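Local coordinates for protein CRISPR-associated endonuclease Cas12b (Alicyclobacillus acidoterrestris, PDB 5U31) that uses a guide RNA to recognise target DNA next to a protospacer adjacent motif and cuts it with a RuvC nuclease domain in bacterial antiviral defence, at residues Leu1000-Gly1005 / Val1076-Asp1081; Leu1013-Thr1018 / Lys1029-Asn1034; Tyr1039-Arg1044 / Gly1089-Gln1094. The protein carries 3 engineered substitutions. All coordinates share one frame; numbering follows the deposited sequence.

Contact 1 of 3, residues Leu1000-Gly1005 / Val1076-Asp1081; sequences LRCDWG and VVLMRD
Leu1000 and Leu1078 face each other as a hydrogen-bonded antiparallel pair, Cys1002 and Val1076 form a second, and Arg1001 with Val1077 is the non-hydrogen-bonded pair between them. Four backbone bonds fix this register; the one from Leu1078 N to Leu1000 O is 2.8 Å long and nearly straight at 169°. The short strand axes come within 4.7 Å at 140°, so the pairing is strongly twisted. On the buried face lie Leu1000, Cys1002, Val1076 and Leu1078. With SG anti to its carbonyl carbon (chi1 -57°), Cys1002 reaches diagonally to Leu1078, SG to CD1 4.2 Å. Farther along, the Trp1004 ring slants past Val1076, its NE1 3.7 Å from CG2; Leu1013 and Trp1091 add to this apolar side. The other face is looser and partly open to solvent. There the exposed Arg1001 bends at chi2 and lays one face of its guanidinium over a methyl group, with CZ 3.6 Å from Val1077 CG2 and the methyl above the centre of the group. A hydrogen bond from Arg1001 NE to Ser1075 OG, just before the second strand, fixes the guanidinium in that position. Strands 999-1006 and 1076-1079 are thus adjacent members of the antiparallel sheet of the Nuc-II domain, with Leu1000, Cys1002, Val1076 and Leu1078 on its apolar inner side.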
loop_
_atom_site.group_PDB
_atom_site.type_symbol
_atom_site.label_atom_id
_atom_site.label_comp_id
_atom_site.label_asym_id
_atom_site.label_seq_id
_atom_site.Cartn_x
_atom_site.Cartn_y
_atom_site.Cartn_z
ATOM N N LEU A 1000 18.011 3.789 24.275
ATOM C CA LEU A 1000 19.159 2.898 24.161
ATOM C C LEU A 1000 18.782 1.512 24.661
ATOM O O LEU A 1000 18.214 1.380 25.748
ATOM C CB LEU A 1000 20.344 3.445 24.964
ATOM C CG LEU A 1000 21.710 3.514 24.284
ATOM C CD1 LEU A 1000 21.582 4.073 22.888
ATOM C CD2 LEU A 1000 22.654 4.369 25.107
ATOM N N ARG A 1001 19.103 0.485 23.875
ATOM C CA ARG A 1001 18.918 -0.905 24.280
ATOM C C ARG A 1001 20.218 -1.444 24.855
ATOM O O ARG A 1001 21.283 -1.278 24.253
ATOM C CB ARG A 1001 18.474 -1.777 23.108
ATOM C CG ARG A 1001 17.016 -2.144 23.159
ATOM C CD ARG A 1001 16.797 -3.633 22.996
ATOM N NE ARG A 1001 15.576 -4.040 23.680
ATOM C CZ ARG A 1001 14.348 -3.838 23.210
ATOM N NH1 ARG A 1001 14.167 -3.235 22.037
ATOM N NH2 ARG A 1001 13.300 -4.238 23.916
ATOM N N CYS A 1002 20.127 -2.099 26.008
ATOM C CA CYS A 1002 21.316 -2.519 26.730
ATOM C C CYS A 1002 21.137 -3.934 27.254
ATOM O O CYS A 1002 20.018 -4.421 27.428
ATOM C CB CYS A 1002 21.628 -1.558 27.879
ATOM S SG CYS A 1002 21.844 0.145 27.329
ATOM N N ASP A 1003 22.269 -4.588 27.493
ATOM C CA ASP A 1003 22.319 -5.912 28.091
ATOM C C ASP A 1003 23.278 -5.874 29.270
ATOM O O ASP A 1003 24.289 -5.167 29.241
ATOM C CB ASP A 1003 22.779 -6.983 27.085
ATOM C CG ASP A 1003 21.966 -6.976 25.796
ATOM O OD1 ASP A 1003 22.349 -6.257 24.848
ATOM O OD2 ASP A 1003 20.950 -7.700 25.726
ATOM N N TRP A 1004 22.955 -6.637 30.311
ATOM C CA TRP A 1004 23.803 -6.679 31.494
ATOM C C TRP A 1004 25.111 -7.421 31.210
ATOM O O TRP A 1004 25.223 -8.205 30.264
ATOM C CB TRP A 1004 23.073 -7.352 32.655
ATOM C CG TRP A 1004 21.995 -6.521 33.272
ATOM C CD1 TRP A 1004 20.653 -6.612 33.043
ATOM C CD2 TRP A 1004 22.167 -5.477 34.235
ATOM N NE1 TRP A 1004 19.979 -5.687 33.804
ATOM C CE2 TRP A 1004 20.887 -4.978 34.545
ATOM C CE3 TRP A 1004 23.282 -4.916 34.866
ATOM C CZ2 TRP A 1004 20.691 -3.944 35.456
ATOM C CZ3 TRP A 1004 23.086 -3.892 35.771
ATOM C CH2 TRP A 1004 21.801 -3.416 36.058
ATOM N N GLY A 1005 26.103 -7.171 32.057
ATOM C CA GLY A 1005 27.388 -7.824 31.917
ATOM C C GLY A 1005 28.387 -7.276 32.913
ATOM O O GLY A 1005 28.107 -6.342 33.671
ATOM N N VAL A 1076 17.468 -4.304 28.647
ATOM C CA VAL A 1076 16.906 -3.148 29.333
ATOM C C VAL A 1076 16.936 -1.966 28.377
ATOM O O VAL A 1076 17.962 -1.704 27.740
ATOM C CB VAL A 1076 17.680 -2.823 30.624
ATOM C CG1 VAL A 1076 17.157 -1.543 31.250
ATOM C CG2 VAL A 1076 17.585 -3.983 31.605
ATOM N N VAL A 1077 15.815 -1.260 28.272
ATOM C CA VAL A 1077 15.712 -0.075 27.432
ATOM C C VAL A 1077 15.794 1.152 28.325
ATOM O O VAL A 1077 14.996 1.306 29.256
ATOM C CB VAL A 1077 14.414 -0.076 26.613
ATOM C CG1 VAL A 1077 14.191 1.288 25.973
ATOM C CG2 VAL A 1077 14.478 -1.155 25.555
ATOM N N LEU A 1078 16.757 2.023 28.040
ATOM C CA LEU A 1078 16.945 3.262 28.778
ATOM C C LEU A 1078 16.420 4.436 27.961
ATOM O O LEU A 1078 16.726 4.555 26.768
ATOM C CB LEU A 1078 18.422 3.474 29.114
ATOM C CG LEU A 1078 19.133 2.386 29.918
ATOM C CD1 LEU A 1078 20.535 2.830 30.268
ATOM C CD2 LEU A 1078 18.351 2.075 31.169
HETATM N N MSE A 1079 15.629 5.293 28.603
HETATM C CA MSE A 1079 15.117 6.517 27.987
HETATM C C MSE A 1079 15.738 7.746 28.634
HETATM O O MSE A 1079 16.336 7.664 29.706
HETATM C CB MSE A 1079 13.598 6.589 28.100
HETATM C CG MSE A 1079 12.864 5.448 27.434
HETATM SE SE MSE A 1079 12.673 5.657 25.507
HETATM C CE MSE A 1079 11.626 4.048 25.168
ATOM N N ARG A 1080 15.575 8.897 27.992
ATOM C CA ARG A 1080 16.261 10.107 28.414
ATOM C C ARG A 1080 15.429 11.312 28.003
ATOM O O ARG A 1080 14.927 11.365 26.879
ATOM C CB ARG A 1080 17.657 10.168 27.786
ATOM C CG ARG A 1080 18.694 10.865 28.620
ATOM C CD ARG A 1080 19.274 12.036 27.860
ATOM N NE ARG A 1080 20.000 11.622 26.663
ATOM C CZ ARG A 1080 21.318 11.461 26.613
ATOM N NH1 ARG A 1080 21.898 11.092 25.479
ATOM N NH2 ARG A 1080 22.058 11.669 27.695
ATOM N N ASP A 1081 15.275 12.269 28.919
ATOM C CA ASP A 1081 14.569 13.516 28.642
ATOM C C ASP A 1081 15.561 14.587 28.211
ATOM O O ASP A 1081 16.252 15.163 29.062
ATOM C CB ASP A 1081 13.803 13.992 29.877
ATOM C CG ASP A 1081 12.984 15.250 29.620
ATOM O OD1 ASP A 1081 12.264 15.679 30.545
ATOM O OD2 ASP A 1081 13.034 15.796 28.498
#

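Contact 2 of 3, residues Leu1013-Thr1018 / Lys1029-Asn1034; sequences LIPRLT and KVFYTN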
loop_
_atom_site.group_PDB
_atom_site.type_symbol
_atom_site.label_atom_id
_atom_site.label_comp_id
_atom_site.label_asym_id
_atom_site.label_seq_id
_atom_site.Cartn_x
_atom_site.Cartn_y
_atom_site.Cartn_z
ATOM N N LEU A 1013 25.119 -1.945 32.434
ATOM C CA LEU A 1013 24.369 -2.108 31.198
ATOM C C LEU A 1013 25.282 -1.801 30.020
ATOM O O LEU A 1013 25.858 -0.711 29.943
ATOM C CB LEU A 1013 23.141 -1.201 31.179
ATOM C CG LEU A 1013 21.918 -1.717 31.933
ATOM C CD1 LEU A 1013 20.709 -0.898 31.550
ATOM C CD2 LEU A 1013 21.683 -3.176 31.615
ATOM N N ILE A 1014 25.416 -2.760 29.109
ATOM C CA ILE A 1014 26.253 -2.605 27.923
ATOM C C ILE A 1014 25.337 -2.259 26.752
ATOM O O ILE A 1014 24.557 -3.120 26.315
ATOM C CB ILE A 1014 27.069 -3.871 27.636
ATOM C CG1 ILE A 1014 27.980 -4.188 28.822
ATOM C CG2 ILE A 1014 27.879 -3.696 26.358
ATOM C CD1 ILE A 1014 28.760 -5.469 28.665
ATOM N N PRO A 1015 25.400 -1.042 26.217
ATOM C CA PRO A 1015 24.468 -0.656 25.153
ATOM C C PRO A 1015 24.735 -1.411 23.863
ATOM O O PRO A 1015 25.885 -1.615 23.465
ATOM C CB PRO A 1015 24.733 0.843 24.984
ATOM C CG PRO A 1015 26.156 1.009 25.414
ATOM C CD PRO A 1015 26.344 0.039 26.548
ATOM N N ARG A 1016 23.652 -1.828 23.213
ATOM C CA ARG A 1016 23.755 -2.476 21.914
ATOM C C ARG A 1016 24.178 -1.465 20.859
ATOM O O ARG A 1016 23.591 -0.384 20.750
ATOM C CB ARG A 1016 22.422 -3.119 21.534
ATOM C CG ARG A 1016 21.995 -4.238 22.474
ATOM C CD ARG A 1016 20.779 -4.989 21.951
ATOM N NE ARG A 1016 20.366 -6.061 22.853
ATOM C CZ ARG A 1016 19.279 -6.806 22.673
ATOM N NH1 ARG A 1016 18.498 -6.592 21.626
ATOM N NH2 ARG A 1016 18.969 -7.760 23.541
ATOM N N LEU A 1017 25.197 -1.818 20.081
ATOM C CA LEU A 1017 25.735 -0.937 19.045
ATOM C C LEU A 1017 24.953 -1.170 17.757
ATOM O O LEU A 1017 25.186 -2.146 17.040
ATOM C CB LEU A 1017 27.226 -1.188 18.854
ATOM C CG LEU A 1017 28.197 -0.367 19.710
ATOM C CD1 LEU A 1017 27.700 -0.183 21.136
ATOM C CD2 LEU A 1017 29.584 -0.995 19.702
ATOM N N THR A 1018 24.019 -0.267 17.461
ATOM C CA THR A 1018 23.174 -0.349 16.272
ATOM C C THR A 1018 23.412 0.890 15.419
ATOM O O THR A 1018 22.990 1.992 15.786
ATOM C CB THR A 1018 21.700 -0.471 16.654
ATOM O OG1 THR A 1018 21.500 -1.668 17.416
ATOM C CG2 THR A 1018 20.823 -0.509 15.406
ATOM N N LYS A 1029 31.446 3.249 26.302
ATOM C CA LYS A 1029 30.734 3.704 27.486
ATOM C C LYS A 1029 29.799 2.616 27.995
ATOM O O LYS A 1029 29.352 1.744 27.243
ATOM C CB LYS A 1029 29.945 4.989 27.195
ATOM C CG LYS A 1029 30.756 6.049 26.462
ATOM C CD LYS A 1029 30.744 7.378 27.194
ATOM C CE LYS A 1029 29.348 7.975 27.217
ATOM N NZ LYS A 1029 29.327 9.289 27.913
ATOM N N VAL A 1030 29.495 2.689 29.291
ATOM C CA VAL A 1030 28.690 1.682 29.972
ATOM C C VAL A 1030 27.928 2.375 31.097
ATOM O O VAL A 1030 28.351 3.421 31.597
ATOM C CB VAL A 1030 29.591 0.526 30.474
ATOM C CG1 VAL A 1030 29.806 0.595 31.982
ATOM C CG2 VAL A 1030 29.036 -0.822 30.037
ATOM N N PHE A 1031 26.786 1.802 31.486
ATOM C CA PHE A 1031 25.850 2.450 32.403
ATOM C C PHE A 1031 25.734 1.677 33.711
ATOM O O PHE A 1031 25.519 0.461 33.698
ATOM C CB PHE A 1031 24.462 2.579 31.772
ATOM C CG PHE A 1031 24.452 3.292 30.459
ATOM C CD1 PHE A 1031 24.366 4.669 30.406
ATOM C CD2 PHE A 1031 24.514 2.583 29.274
ATOM C CE1 PHE A 1031 24.351 5.324 29.198
ATOM C CE2 PHE A 1031 24.500 3.235 28.063
ATOM C CZ PHE A 1031 24.419 4.609 28.026
ATOM N N TYR A 1032 25.829 2.389 34.833
ATOM C CA TYR A 1032 25.739 1.792 36.159
ATOM C C TYR A 1032 24.563 2.383 36.932
ATOM O O TYR A 1032 23.969 3.391 36.540
ATOM C CB TYR A 1032 27.041 1.988 36.947
ATOM C CG TYR A 1032 27.298 3.412 37.393
ATOM C CD1 TYR A 1032 27.996 4.296 36.584
ATOM C CD2 TYR A 1032 26.850 3.870 38.627
ATOM C CE1 TYR A 1032 28.239 5.599 36.989
ATOM C CE2 TYR A 1032 27.083 5.170 39.036
ATOM C CZ TYR A 1032 27.780 6.029 38.213
ATOM O OH TYR A 1032 28.015 7.326 38.612
ATOM N N THR A 1033 24.240 1.742 38.056
ATOM C CA THR A 1033 23.081 2.114 38.854
ATOM C C THR A 1033 23.370 1.907 40.330
ATOM O O THR A 1033 24.275 1.164 40.716
ATOM C CB THR A 1033 21.838 1.292 38.495
ATOM O OG1 THR A 1033 22.089 0.532 37.312
ATOM C CG2 THR A 1033 20.654 2.194 38.264
ATOM N N ASN A 1034 22.570 2.582 41.153
ATOM C CA ASN A 1034 22.472 2.301 42.574
ATOM C C ASN A 1034 21.087 1.834 42.987
ATOM O O ASN A 1034 20.943 1.274 44.079
ATOM C CB ASN A 1034 22.836 3.547 43.399
ATOM C CG ASN A 1034 24.170 4.143 43.003
ATOM O OD1 ASN A 1034 25.161 3.431 42.847
ATOM N ND2 ASN A 1034 24.201 5.461 42.837
#
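With CG anti to the carbonyl carbon (chi1 -55°), the side chain of Phe1031 leans forward along the facing strand, past its pairing partner Leu1013, to Pro1015. Pro1015 CB lies in the ring plane at its edge, and Pro1015 CG is 3.8 Å from Phe1031 CE2, approaching obliquely; the contact is therefore not a face-on stack. Ile1014 has CG1 likewise anti to its carbonyl carbon (chi1 -60°), which sets that atom 3.7 Å from Val1030 CG2, the two side chains crossing at a slant. The backbones are joined by a single antiparallel bridge, Leu1013 with Phe1031. Its two backbone bonds are Leu1013 N to Phe1031 O, 2.7 Å, and Phe1031 N to Leu1013 O, 3.1 Å. Since strands 1011-1015 and 1031-1032 are the two outermost of a six-stranded antiparallel sheet, this bridge brings its margins together, consistent with the Nuc-II sheet curling into a small closed, barrel-like form. The chain between them consists mostly of helix 1019-1026. Beyond the bridge the strands part: Pro1015 has no amide hydrogen to offer, and its CD sits 3.5 Å from Lys1029 O instead. Leu1013 and Phe1031 are buried, and both also touch Leu1078 and Tyr1039 on other strands of the sheet.

Contact 3 of 3, residues Tyr1039-Arg1044 / Gly1089-Gln1094; sequences YYERER and GNWTRQ. With nucleotides of chain E.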
loop_
_atom_site.group_PDB
_atom_site.type_symbol
_atom_site.label_atom_id
_atom_site.label_comp_id
_atom_site.label_asym_id
_atom_site.label_seq_id
_atom_site.Cartn_x
_atom_site.Cartn_y
_atom_site.Cartn_z
ATOM N N TYR A 1039 20.150 5.462 35.517
ATOM C CA TYR A 1039 21.459 4.993 35.093
ATOM C C TYR A 1039 22.372 6.165 34.741
ATOM O O TYR A 1039 21.911 7.239 34.340
ATOM C CB TYR A 1039 21.318 4.034 33.902
ATOM C CG TYR A 1039 20.639 2.732 34.284
ATOM C CD1 TYR A 1039 21.363 1.554 34.409
ATOM C CD2 TYR A 1039 19.276 2.689 34.560
ATOM C CE1 TYR A 1039 20.746 0.367 34.772
ATOM C CE2 TYR A 1039 18.654 1.510 34.931
ATOM C CZ TYR A 1039 19.394 0.352 35.037
ATOM O OH TYR A 1039 18.783 -0.826 35.403
ATOM N N TYR A 1040 23.680 5.945 34.916
ATOM C CA TYR A 1040 24.714 6.939 34.660
ATOM C C TYR A 1040 25.849 6.303 33.865
ATOM O O TYR A 1040 26.125 5.109 34.002
ATOM C CB TYR A 1040 25.265 7.525 35.968
ATOM C CG TYR A 1040 24.198 7.942 36.948
ATOM C CD1 TYR A 1040 23.649 9.211 36.901
ATOM C CD2 TYR A 1040 23.739 7.065 37.919
ATOM C CE1 TYR A 1040 22.670 9.597 37.791
ATOM C CE2 TYR A 1040 22.761 7.442 38.814
ATOM C CZ TYR A 1040 22.230 8.711 38.746
ATOM O OH TYR A 1040 21.254 9.101 39.637
ATOM N N GLU A 1041 26.520 7.116 33.050
ATOM C CA GLU A 1041 27.524 6.605 32.124
ATOM C C GLU A 1041 28.883 6.445 32.798
ATOM O O GLU A 1041 29.263 7.223 33.676
ATOM C CB GLU A 1041 27.674 7.536 30.918
ATOM C CG GLU A 1041 26.381 7.854 30.188
ATOM C CD GLU A 1041 26.553 8.951 29.150
ATOM O OE1 GLU A 1041 27.429 9.822 29.349
ATOM O OE2 GLU A 1041 25.823 8.939 28.134
ATOM N N ARG A 1042 29.616 5.423 32.364
ATOM C CA ARG A 1042 31.020 5.217 32.704
ATOM C C ARG A 1042 31.854 5.294 31.426
ATOM O O ARG A 1042 31.365 5.694 30.365
ATOM C CB ARG A 1042 31.221 3.886 33.432
ATOM C CG ARG A 1042 30.976 3.958 34.923
ATOM C CD ARG A 1042 31.959 3.097 35.710
ATOM N NE ARG A 1042 31.632 1.671 35.697
ATOM C CZ ARG A 1042 32.182 0.780 34.877
ATOM N NH1 ARG A 1042 31.825 -0.495 34.947
ATOM N NH2 ARG A 1042 33.089 1.161 33.988
ATOM N N GLU A 1043 33.125 4.899 31.523
ATOM C CA GLU A 1043 34.070 5.052 30.420
ATOM C C GLU A 1043 35.013 3.849 30.331
ATOM O O GLU A 1043 36.233 3.972 30.390
ATOM C CB GLU A 1043 34.873 6.343 30.572
ATOM C CG GLU A 1043 34.060 7.611 30.412
ATOM C CD GLU A 1043 34.827 8.846 30.833
ATOM O OE1 GLU A 1043 35.975 8.705 31.304
ATOM O OE2 GLU A 1043 34.279 9.960 30.695
ATOM N N ARG A 1044 34.448 2.653 30.170
ATOM C CA ARG A 1044 35.279 1.459 30.033
ATOM C C ARG A 1044 34.850 0.504 28.926
ATOM O O ARG A 1044 35.649 -0.365 28.560
ATOM C CB ARG A 1044 35.333 0.687 31.358
ATOM C CG ARG A 1044 35.995 1.452 32.493
ATOM C CD ARG A 1044 37.459 1.737 32.200
ATOM N NE ARG A 1044 37.864 3.033 32.737
ATOM C CZ ARG A 1044 38.338 3.220 33.964
ATOM N NH1 ARG A 1044 38.677 4.439 34.365
ATOM N NH2 ARG A 1044 38.478 2.190 34.789
ATOM N N GLY A 1089 16.735 14.555 33.165
ATOM C CA GLY A 1089 17.296 14.074 31.922
ATOM C C GLY A 1089 18.302 12.959 32.063
ATOM O O GLY A 1089 19.070 12.721 31.131
ATOM N N ASN A 1090 18.337 12.279 33.207
ATOM C CA ASN A 1090 19.193 11.115 33.365
ATOM C C ASN A 1090 18.593 9.913 32.640
ATOM O O ASN A 1090 17.388 9.848 32.385
ATOM C CB ASN A 1090 19.392 10.779 34.844
ATOM C CG ASN A 1090 20.302 11.760 35.556
ATOM O OD1 ASN A 1090 21.492 11.851 35.255
ATOM N ND2 ASN A 1090 19.750 12.484 36.527
ATOM N N TRP A 1091 19.455 8.954 32.308
ATOM C CA TRP A 1091 18.999 7.717 31.683
ATOM C C TRP A 1091 18.132 6.938 32.660
ATOM O O TRP A 1091 18.573 6.606 33.765
ATOM C CB TRP A 1091 20.186 6.874 31.234
ATOM C CG TRP A 1091 20.865 7.410 30.035
ATOM C CD1 TRP A 1091 22.024 8.119 29.998
ATOM C CD2 TRP A 1091 20.419 7.294 28.680
ATOM N NE1 TRP A 1091 22.335 8.448 28.703
ATOM C CE2 TRP A 1091 21.364 7.952 27.874
ATOM C CE3 TRP A 1091 19.312 6.696 28.071
ATOM C CZ2 TRP A 1091 21.238 8.027 26.492
ATOM C CZ3 TRP A 1091 19.188 6.770 26.702
ATOM C CH2 TRP A 1091 20.143 7.432 25.926
ATOM N N THR A 1092 16.902 6.645 32.253
ATOM C CA THR A 1092 15.924 5.994 33.107
ATOM C C THR A 1092 15.385 4.764 32.393
ATOM O O THR A 1092 15.273 4.743 31.165
ATOM C CB THR A 1092 14.767 6.957 33.468
ATOM O OG1 THR A 1092 15.302 8.174 34.001
ATOM C CG2 THR A 1092 13.838 6.341 34.499
ATOM N N ARG A 1093 15.078 3.729 33.170
ATOM C CA ARG A 1093 14.434 2.552 32.608
ATOM C C ARG A 1093 13.107 2.941 31.978
ATOM O O ARG A 1093 12.385 3.793 32.498
ATOM C CB ARG A 1093 14.210 1.498 33.687
ATOM C CG ARG A 1093 14.801 0.142 33.362
ATOM C CD ARG A 1093 13.813 -0.967 33.656
ATOM N NE ARG A 1093 13.149 -0.782 34.943
ATOM C CZ ARG A 1093 13.641 -1.201 36.104
ATOM N NH1 ARG A 1093 12.967 -0.990 37.228
ATOM N NH2 ARG A 1093 14.811 -1.826 36.140
ATOM N N GLN A 1094 12.786 2.301 30.851
ATOM C CA GLN A 1094 11.640 2.724 30.053
ATOM C C GLN A 1094 10.350 2.708 30.862
ATOM O O GLN A 1094 9.534 3.632 30.757
ATOM C CB GLN A 1094 11.509 1.830 28.825
ATOM C CG GLN A 1094 10.254 2.053 28.016
ATOM C CD GLN A 1094 10.222 1.188 26.780
ATOM O OE1 GLN A 1094 11.032 0.273 26.633
ATOM N NE2 GLN A 1094 9.289 1.475 25.874
ATOM P P DG E 2 2.571 0.053 25.033
ATOM O OP1 DG E 2 2.123 -1.252 24.499
ATOM O OP2 DG E 2 3.767 0.103 25.901
ATOM O "O5'" DG E 2 2.781 1.040 23.778
ATOM C "C5'" DG E 2 2.921 2.458 23.973
ATOM C "C4'" DG E 2 4.144 3.005 23.259
ATOM O "O4'" DG E 2 4.688 4.105 24.014
ATOM C "C3'" DG E 2 5.299 2.041 23.158
ATOM O "O3'" DG E 2 6.183 2.468 22.152
ATOM C "C2'" DG E 2 5.937 2.153 24.542
ATOM C "C1'" DG E 2 5.623 3.601 24.954
ATOM N N9 DG E 2 5.031 3.736 26.292
ATOM C C8 DG E 2 4.074 4.651 26.666
ATOM N N7 DG E 2 3.719 4.556 27.915
ATOM C C5 DG E 2 4.485 3.509 28.415
ATOM C C6 DG E 2 4.527 2.950 29.720
ATOM O O6 DG E 2 3.873 3.285 30.722
ATOM N N1 DG E 2 5.443 1.905 29.805
ATOM C C2 DG E 2 6.219 1.455 28.765
ATOM N N2 DG E 2 7.045 0.434 29.039
ATOM N N3 DG E 2 6.194 1.968 27.539
ATOM C C4 DG E 2 5.304 2.990 27.433
#
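Tyr1039 and Trp1091 meet backbone to backbone and side chain to side chain: the amide N of Tyr1039 points at Trp1091 O, 2.6 Å away at 170°, and Tyr1039 CB lies 4.1 Å from Trp1091 CB. The indole and phenol then diverge. CG of Trp1091, anti to the carbonyl carbon (chi1 -74°), carries the indole off so that its NE1 is turned obliquely toward Glu1041; Glu1041 OE2 comes to 3.6 Å from Trp1091 NE1, a polar approach too long to count as a hydrogen bond. The ring of Tyr1039 crosses Arg1093 obliquely, OH to NH2 at 4.2 Å. On the far side of the strand the ring of Tyr1040 meets the Asn1090 amide obliquely, with Tyr1040 CE1 3.6 Å from Asn1090 OD1 and the two planes 69° apart. Strands 1038-1041 and 1091-1093 are neighbours in the antiparallel Nuc-II sheet, where Tyr1039 and Trp1091 share the inner face. In the second shell, Phe1031 packs edge-to-face with Trp1091, and a salt bridge from Glu1041 OE1 to Lys1029 NZ anchors the carboxylate beside the indole. Arg1093, at the N-cap position of helix 1094-1113, pairs with Glu1096 one turn on. Thr1092 OG1 bonds back to Asn1090 O from above the carbonyl plane. Past the N-cap, the extended side chain of Gln1094 lies beside a DNA base, its NE2 3.5 Å from N3 of DG2 of chain E, without an assigned hydrogen bond.

Overall arrangement
All three contacts belong to one six-stranded antiparallel Nuc-II sheet, their centres 6 to 8 Å apart. Contact 1 joins strands inside the sheet order and carries the fullest backbone ladder, four hydrogen bonds; contact 2 links the two margins with one bridge and relies more on apolar side chains; contact 3 has a single backbone bond and the most polar chemistry. Contacts 1 and 2 are largely buried, contact 3 only partly. Strand 1011-1015 ties contact 1 to contact 2, and strand 1091-1093 ties contact 3 to contact 1. Strands 1031-1032 and 1038-1041 join contact 2 to contact 3, Val1030 O and Arg1042 N forming a probable hydrogen bond. Leu1000 meets Phe1031 in the shared interior.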